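Local coordinates for substrate binding periplasmic protein (Ralstonia solanacearum, PDB 3LOP), which binds leucine in the cleft between its two lobes and probably delivers it, as periplasmic binding proteins do, to a membrane transporter, at residues A[314-319]-A[330-335]. Residues are numbered along the deposited sequence; the frame is centred on the assembly and turned at random.
Sequences HALTEL and VDFTDR. With NI (nickel (II) ion), chain H.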
loop_
_atom_site.group_PDB
_atom_site.type_symbol
_atom_site.label_atom_id
_atom_site.label_comp_id
_atom_site.label_asym_id
_atom_site.label_seq_id
_atom_site.Cartn_x
_atom_site.Cartn_y
_atom_site.Cartn_z
ATOM N N HIS A 314 -3.967 -16.279 -16.249
ATOM C CA HIS A 314 -5.265 -16.919 -16.377
ATOM C C HIS A 314 -5.811 -17.293 -14.999
ATOM O O HIS A 314 -6.964 -17.005 -14.676
ATOM C CB HIS A 314 -5.111 -18.164 -17.249
ATOM C CG HIS A 314 -6.405 -18.769 -17.683
ATOM N ND1 HIS A 314 -7.279 -19.368 -16.803
ATOM C CD2 HIS A 314 -6.967 -18.884 -18.909
ATOM C CE1 HIS A 314 -8.322 -19.826 -17.470
ATOM N NE2 HIS A 314 -8.158 -19.546 -18.750
ATOM N N ALA A 315 -4.967 -17.918 -14.184
ATOM C CA ALA A 315 -5.361 -18.332 -12.845
ATOM C C ALA A 315 -5.780 -17.135 -11.994
ATOM O O ALA A 315 -6.754 -17.200 -11.248
ATOM C CB ALA A 315 -4.211 -19.082 -12.176
ATOM N N LEU A 316 -5.042 -16.038 -12.111
ATOM C CA LEU A 316 -5.356 -14.839 -11.349
ATOM C C LEU A 316 -6.748 -14.309 -11.676
ATOM O O LEU A 316 -7.514 -13.962 -10.781
ATOM C CB LEU A 316 -4.311 -13.751 -11.625
ATOM C CG LEU A 316 -2.942 -13.948 -10.974
ATOM C CD1 LEU A 316 -1.923 -13.039 -11.633
ATOM C CD2 LEU A 316 -3.043 -13.658 -9.480
ATOM N N THR A 317 -7.079 -14.264 -12.963
ATOM C CA THR A 317 -8.377 -13.756 -13.383
ATOM C C THR A 317 -9.538 -14.621 -12.911
ATOM O O THR A 317 -10.691 -14.208 -12.997
ATOM C CB THR A 317 -8.467 -13.628 -14.920
ATOM O OG1 THR A 317 -8.474 -14.930 -15.517
ATOM C CG2 THR A 317 -7.290 -12.840 -15.457
ATOM N N GLU A 318 -9.243 -15.813 -12.406
ATOM C CA GLU A 318 -10.316 -16.691 -11.957
ATOM C C GLU A 318 -10.387 -16.919 -10.451
ATOM O O GLU A 318 -11.161 -17.754 -9.985
ATOM C CB GLU A 318 -10.232 -18.023 -12.705
ATOM C CG GLU A 318 -10.201 -17.823 -14.211
ATOM C CD GLU A 318 -10.324 -19.106 -14.995
ATOM O OE1 GLU A 318 -9.589 -20.071 -14.695
ATOM O OE2 GLU A 318 -11.152 -19.138 -15.929
ATOM N N LEU A 319 -9.586 -16.181 -9.686
ATOM C CA LEU A 319 -9.637 -16.303 -8.233
ATOM C C LEU A 319 -10.966 -15.686 -7.803
ATOM O O LEU A 319 -11.188 -14.489 -7.998
ATOM C CB LEU A 319 -8.477 -15.541 -7.573
ATOM C CG LEU A 319 -7.062 -16.102 -7.736
ATOM C CD1 LEU A 319 -6.097 -15.243 -6.931
ATOM C CD2 LEU A 319 -7.002 -17.547 -7.254
ATOM N N VAL A 330 -10.132 -12.522 -1.804
ATOM C CA VAL A 330 -9.797 -11.805 -3.019
ATOM C C VAL A 330 -10.594 -12.362 -4.194
ATOM O O VAL A 330 -10.643 -13.574 -4.409
ATOM C CB VAL A 330 -8.290 -11.928 -3.320
ATOM C CG1 VAL A 330 -7.941 -11.149 -4.573
ATOM C CG2 VAL A 330 -7.484 -11.425 -2.131
ATOM N N ASP A 331 -11.233 -11.467 -4.939
ATOM C CA ASP A 331 -12.023 -11.845 -6.105
ATOM C C ASP A 331 -11.569 -10.998 -7.291
ATOM O O ASP A 331 -11.859 -9.801 -7.352
ATOM C CB ASP A 331 -13.514 -11.615 -5.823
ATOM C CG ASP A 331 -14.383 -11.807 -7.053
ATOM O OD1 ASP A 331 -13.897 -12.397 -8.038
ATOM O OD2 ASP A 331 -15.558 -11.373 -7.029
ATOM N N PHE A 332 -10.849 -11.619 -8.224
ATOM C CA PHE A 332 -10.360 -10.907 -9.402
ATOM C C PHE A 332 -11.239 -11.114 -10.631
ATOM O O PHE A 332 -10.885 -10.667 -11.720
ATOM C CB PHE A 332 -8.933 -11.347 -9.761
ATOM C CG PHE A 332 -7.878 -10.906 -8.782
ATOM C CD1 PHE A 332 -7.855 -9.603 -8.285
ATOM C CD2 PHE A 332 -6.861 -11.779 -8.412
ATOM C CE1 PHE A 332 -6.829 -9.180 -7.435
ATOM C CE2 PHE A 332 -5.829 -11.365 -7.564
ATOM C CZ PHE A 332 -5.815 -10.062 -7.076
ATOM N N THR A 333 -12.375 -11.787 -10.474
ATOM C CA THR A 333 -13.246 -12.031 -11.624
ATOM C C THR A 333 -13.865 -10.747 -12.177
ATOM O O THR A 333 -14.199 -10.674 -13.360
ATOM C CB THR A 333 -14.364 -13.050 -11.295
ATOM O OG1 THR A 333 -15.204 -12.543 -10.254
ATOM C CG2 THR A 333 -13.753 -14.372 -10.859
ATOM N N ASP A 334 -14.018 -9.742 -11.319
ATOM C CA ASP A 334 -14.555 -8.445 -11.726
ATOM C C ASP A 334 -13.356 -7.502 -11.769
ATOM O O ASP A 334 -12.899 -7.026 -10.730
ATOM C CB ASP A 334 -15.575 -7.936 -10.704
ATOM C CG ASP A 334 -16.159 -6.587 -11.086
ATOM O OD1 ASP A 334 -15.710 -6.007 -12.101
ATOM O OD2 ASP A 334 -17.066 -6.105 -10.374
ATOM N N ARG A 335 -12.851 -7.234 -12.969
ATOM C CA ARG A 335 -11.675 -6.386 -13.130
ATOM C C ARG A 335 -11.896 -4.893 -12.884
ATOM O O ARG A 335 -10.939 -4.119 -12.877
ATOM C CB ARG A 335 -11.073 -6.586 -14.528
ATOM C CG ARG A 335 -10.736 -8.034 -14.899
ATOM C CD ARG A 335 -9.844 -8.713 -13.859
ATOM N NE ARG A 335 -8.574 -8.020 -13.643
ATOM C CZ ARG A 335 -7.557 -8.016 -14.501
ATOM N NH1 ARG A 335 -7.645 -8.673 -15.649
ATOM N NH2 ARG A 335 -6.446 -7.352 -14.207
HETATM NI NI NI H . -10.151 -20.906 -16.763
HETATM O O HOH W 1 -11.570 -11.724 -14.666
HETATM O O HOH W 2 -8.904 -22.761 -16.473
HETATM O O HOH W 3 -11.334 -20.926 -18.734
HETATM O O HOH W 4 -12.118 -21.662 -15.807
#
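Phe332 N donates to Leu319 O across 2.9 Å, and the C=O...N angle of 162° shows the amide meeting the carbonyl almost head-on. This single direct hydrogen bond joins the turn after helix 309-317 to the segment continuing from strand 329-331. The same oxygen receives a CA-H...O contact from Asp331 CA at 3.4 Å. A water lies within hydrogen-bonding distance of Thr317 O and Thr333 O, 3.1 Å from each.

Asp331 forms an Asx turn: OD1 takes Thr333 N at 2.9 Å from above the carboxylate plane and Thr333 OG1 at 2.6 Å through its syn lone pair. Both donors grip OD1, limiting carboxylate rotation and bracing the turn through Phe332.

Apolar contact centres on the Phe332 ring. With CG anti to the carbonyl carbon (chi1 -70°), it lies alongside Leu316 and Leu319, whose CD1 is 3.8 Å from Phe332 CD2. Leu316 O sits at the ring edge, near its plane, 3.3 Å from Phe332 CD2, while Val330 CG1 covers one face near its rim.

Glu318 binds a nickel ion through both carboxylate oxygens; three waters also ligate it.

In this periplasmic-binding fold the contact packs a helix C-terminal turn against a strand-to-loop junction: Phe332 and Val330 rest on Val295 of helix 284-303, Leu316 and Leu319 reach its Ala299 and Arg302, and Phe119 of strand 118-119 meets Phe332 edge-to-face.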